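Local coordinates for protein pleckstrin homology domain-containing family A member 8 (Homo sapiens, PDB 5KDI) that binds simple glycosphingolipids such as glucosylceramide through its GLTP-fold domain and probably transfers them between membranes, at residues A[33-38]-A[51-56]. The protein carries 2 engineered substitutions. Numbering follows the deposited sequence. Where two conformers were deposited one is given.
Sequences AVVPVL and MDLVGN. With 6S8 ((~{Z})-~{N}-[(~{E},2~{S},3~{R})-1-[(2~{R},3~{R},4~{S},5~{R},6~{R})-6-(hydroxymethyl)-3,4,5-tris(oxidanyl)oxan-2-yl]oxy-3-oxidanyl-octadec-4-en-2-yl]octadec-9-enamide), chain C.
Leu53, on helix 47-64 of the all-helical GLTP fold, packs against the side chains of Val34, Val35 and Leu38, closing part of the wall of the glycosphingolipid pocket. In the conformer described here, one of two deposited, its CD1 methyl makes the closest approach to all three. Val34 lies crosswise to Leu53, and its chi1 of -55° swings CG2 round to meet Leu53 CD1 at 3.6 Å. Leu38 CD1 comes to the same methyl, again crosswise, at 4.0 Å, while Val35 and Leu53 pass side by side with opposed headings. With CG1 anti to the backbone N (chi1 168°), Val35 has its other methyl, CG2, directed at the neighbouring helix, where it also touches Val54 CG2 at 4.2 Å. Val34 and Leu38 each turn their second methyl to the lipid, Val34 CG1 against the terminal CAR and Leu38 CD2 against CAN. Leu53 meets the acyl chain with both methyls, CD1 near CAH and CD2 near CAG; Val37, which does not touch 51-56, sets CG1 beside CAQ. No hydrogen bond joins the two segments; polar contacts to the lipid come from Asp52 and Asn56, on either side of Leu53 in sequence. Asp52 OD1 accepts from both the amide N2 and the sugar hydroxyl O2A, and His137 and Lys59 add further bonds. Asn56 holds two adjacent sugar hydroxyls: OD1 accepts from O3A at 2.6 Å, and ND2 donates to O2A at 2.9 Å with an N-H...O angle of 157°.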
loop_
_atom_site.group_PDB
_atom_site.type_symbol
_atom_site.label_atom_id
_atom_site.label_comp_id
_atom_site.label_asym_id
_atom_site.label_seq_id
_atom_site.Cartn_x
_atom_site.Cartn_y
_atom_site.Cartn_z
ATOM N N ALA A 33 3.058 -2.106 7.393
ATOM C CA ALA A 33 4.517 -2.262 7.502
ATOM C C ALA A 33 5.288 -1.068 6.997
ATOM O O ALA A 33 6.405 -0.792 7.454
ATOM C CB ALA A 33 4.967 -3.554 6.786
ATOM N N VAL A 34 4.716 -0.310 6.049
ATOM C CA VAL A 34 5.428 0.875 5.539
ATOM C C VAL A 34 5.382 2.069 6.484
ATOM O O VAL A 34 6.131 3.048 6.279
ATOM C CB VAL A 34 4.989 1.291 4.130
ATOM C CG1 VAL A 34 5.112 0.133 3.126
ATOM C CG2 VAL A 34 3.578 1.833 4.163
ATOM N N VAL A 35 4.470 2.036 7.447
ATOM C CA VAL A 35 4.301 3.189 8.387
ATOM C C VAL A 35 5.605 3.571 9.117
ATOM O O VAL A 35 6.003 4.765 9.101
ATOM C CB VAL A 35 3.053 2.971 9.300
ATOM C CG1 VAL A 35 2.978 3.940 10.477
ATOM C CG2 VAL A 35 1.787 3.038 8.466
ATOM N N PRO A 36 6.323 2.587 9.672
ATOM C CA PRO A 36 7.586 2.931 10.336
ATOM C C PRO A 36 8.664 3.472 9.397
ATOM O O PRO A 36 9.513 4.255 9.828
ATOM C CB PRO A 36 8.038 1.595 10.942
ATOM C CG PRO A 36 6.768 0.854 11.173
ATOM C CD PRO A 36 5.881 1.218 10.047
ATOM N N VAL A 37 8.605 3.061 8.133
ATOM C CA VAL A 37 9.519 3.621 7.148
ATOM C C VAL A 37 9.185 5.076 6.916
ATOM O O VAL A 37 10.092 5.906 6.865
ATOM C CB VAL A 37 9.566 2.827 5.828
ATOM C CG1 VAL A 37 10.605 3.417 4.879
ATOM C CG2 VAL A 37 9.863 1.349 6.112
ATOM N N LEU A 38 7.890 5.390 6.786
ATOM C CA LEU A 38 7.460 6.819 6.602
ATOM C C LEU A 38 7.945 7.642 7.799
ATOM O O LEU A 38 8.430 8.781 7.642
ATOM C CB LEU A 38 5.941 6.918 6.508
ATOM C CG LEU A 38 5.302 6.409 5.210
ATOM C CD1 LEU A 38 3.751 6.183 5.298
ATOM C CD2 LEU A 38 5.679 7.347 4.056
ATOM N N MET A 51 -1.362 8.942 8.432
ATOM C CA MET A 51 -2.709 9.032 8.921
ATOM C C MET A 51 -3.748 8.380 7.999
ATOM O O MET A 51 -4.668 7.680 8.460
ATOM C CB MET A 51 -3.086 10.510 9.190
ATOM C CG MET A 51 -2.465 11.112 10.426
ATOM S SD MET A 51 -3.013 12.721 10.879
ATOM C CE MET A 51 -2.562 13.618 9.472
ATOM N N ASP A 52 -3.544 8.530 6.674
ATOM C CA ASP A 52 -4.403 7.906 5.740
ATOM C C ASP A 52 -4.387 6.383 5.834
ATOM O O ASP A 52 -5.471 5.724 5.892
ATOM C CB ASP A 52 -4.152 8.409 4.324
ATOM C CG ASP A 52 -5.199 7.939 3.374
ATOM O OD1 ASP A 52 -6.181 8.685 3.115
ATOM O OD2 ASP A 52 -5.047 6.827 2.856
ATOM N N LEU A 53 -3.193 5.835 5.795
ATOM C CA LEU A 53 -2.993 4.411 5.866
ATOM C C LEU A 53 -3.561 3.832 7.171
ATOM O O LEU A 53 -4.313 2.876 7.134
ATOM C CB LEU A 53 -1.547 4.021 5.769
ATOM C CG LEU A 53 -0.903 4.056 4.410
ATOM C CD1 LEU A 53 0.590 3.763 4.611
ATOM C CD2 LEU A 53 -1.578 3.075 3.491
ATOM N N VAL A 54 -3.173 4.396 8.298
ATOM C CA VAL A 54 -3.620 3.908 9.588
ATOM C C VAL A 54 -5.149 3.964 9.682
ATOM O O VAL A 54 -5.814 3.049 10.199
ATOM C CB VAL A 54 -2.911 4.694 10.727
ATOM C CG1 VAL A 54 -3.562 4.493 12.068
ATOM C CG2 VAL A 54 -1.403 4.301 10.802
ATOM N N GLY A 55 -5.708 5.061 9.177
ATOM C CA GLY A 55 -7.123 5.217 9.266
ATOM C C GLY A 55 -7.876 4.178 8.451
ATOM O O GLY A 55 -8.910 3.693 8.891
ATOM N N ASN A 56 -7.387 3.892 7.260
ATOM C CA ASN A 56 -8.063 2.897 6.434
ATOM C C ASN A 56 -7.898 1.448 6.990
ATOM O O ASN A 56 -8.840 0.644 6.944
ATOM C CB ASN A 56 -7.647 2.958 4.991
ATOM C CG ASN A 56 -8.215 4.144 4.292
ATOM O OD1 ASN A 56 -9.362 4.478 4.547
ATOM N ND2 ASN A 56 -7.405 4.813 3.429
HETATM C C1 6S8 C . -8.420 10.500 0.391
HETATM C C2 6S8 C . -6.958 10.762 0.108
HETATM N N2 6S8 C . -6.221 9.517 0.269
HETATM C C3 6S8 C . -6.418 11.831 1.101
HETATM O O3 6S8 C . -7.243 13.005 0.937
HETATM C C4 6S8 C . -4.994 12.126 0.803
HETATM C C5 6S8 C . -4.044 11.913 1.717
HETATM C C6 6S8 C . -2.576 12.186 1.546
HETATM C C7 6S8 C . -2.093 12.654 0.197
HETATM C C8 6S8 C . -0.777 13.311 0.504
HETATM C C9 6S8 C . 0.082 13.162 -0.698
HETATM C C10 6S8 C . 0.650 11.768 -0.721
HETATM C C11 6S8 C . 2.184 11.803 -0.586
HETATM C C12 6S8 C . 2.757 10.552 -1.229
HETATM C C13 6S8 C . 3.733 9.754 -0.377
HETATM C C14 6S8 C . 5.137 10.325 -0.271
HETATM C C15 6S8 C . 6.193 9.214 -0.168
HETATM C C16 6S8 C . 7.242 9.325 0.923
HETATM C C17 6S8 C . 8.729 9.278 0.540
HETATM C C18 6S8 C . 9.251 7.965 -0.025
HETATM C C1A 6S8 C . -9.752 9.127 1.850
HETATM O O1A 6S8 C . -8.637 9.979 1.701
HETATM C C2A 6S8 C . -9.545 8.226 3.035
HETATM O O2A 6S8 C . -8.381 7.413 2.785
HETATM C C3A 6S8 C . -10.800 7.418 3.359
HETATM O O3A 6S8 C . -10.601 6.711 4.563
HETATM C C4A 6S8 C . -11.992 8.350 3.456
HETATM O O4A 6S8 C . -11.965 9.093 4.672
HETATM O O5A 6S8 C . -13.155 11.157 1.243
HETATM C C5M 6S8 C . -12.073 9.227 2.221
HETATM C C6A 6S8 C . -13.229 10.189 2.310
HETATM O O6A 6S8 C . -10.857 9.970 2.095
HETATM C CAA 6S8 C . -5.456 9.001 -0.682
HETATM O OAA 6S8 C . -5.356 9.445 -1.823
HETATM C CAB 6S8 C . -4.743 7.747 -0.274
HETATM C CAC 6S8 C . -3.471 8.417 0.325
HETATM C CAD 6S8 C . -2.279 7.817 -0.283
HETATM C CAE 6S8 C . -1.531 7.161 0.843
HETATM C CAF 6S8 C . -0.302 6.540 0.196
HETATM C CAG 6S8 C . -0.123 5.084 0.662
HETATM C CAH 6S8 C . 1.359 4.753 0.873
HETATM C CAI 6S8 C . 2.005 4.753 -0.482
HETATM C CAJ 6S8 C . 3.230 5.230 -0.723
HETATM C CAK 6S8 C . 4.154 5.793 0.309
HETATM C CAL 6S8 C . 5.500 5.606 -0.400
HETATM C CAM 6S8 C . 6.700 5.584 0.523
HETATM C CAN 6S8 C . 6.570 4.477 1.527
HETATM C CAO 6S8 C . 7.943 4.005 1.945
HETATM C CAP 6S8 C . 8.429 2.840 1.128
HETATM C CAQ 6S8 C . 8.909 1.721 1.995
HETATM C CAR 6S8 C . 8.561 0.460 1.310
#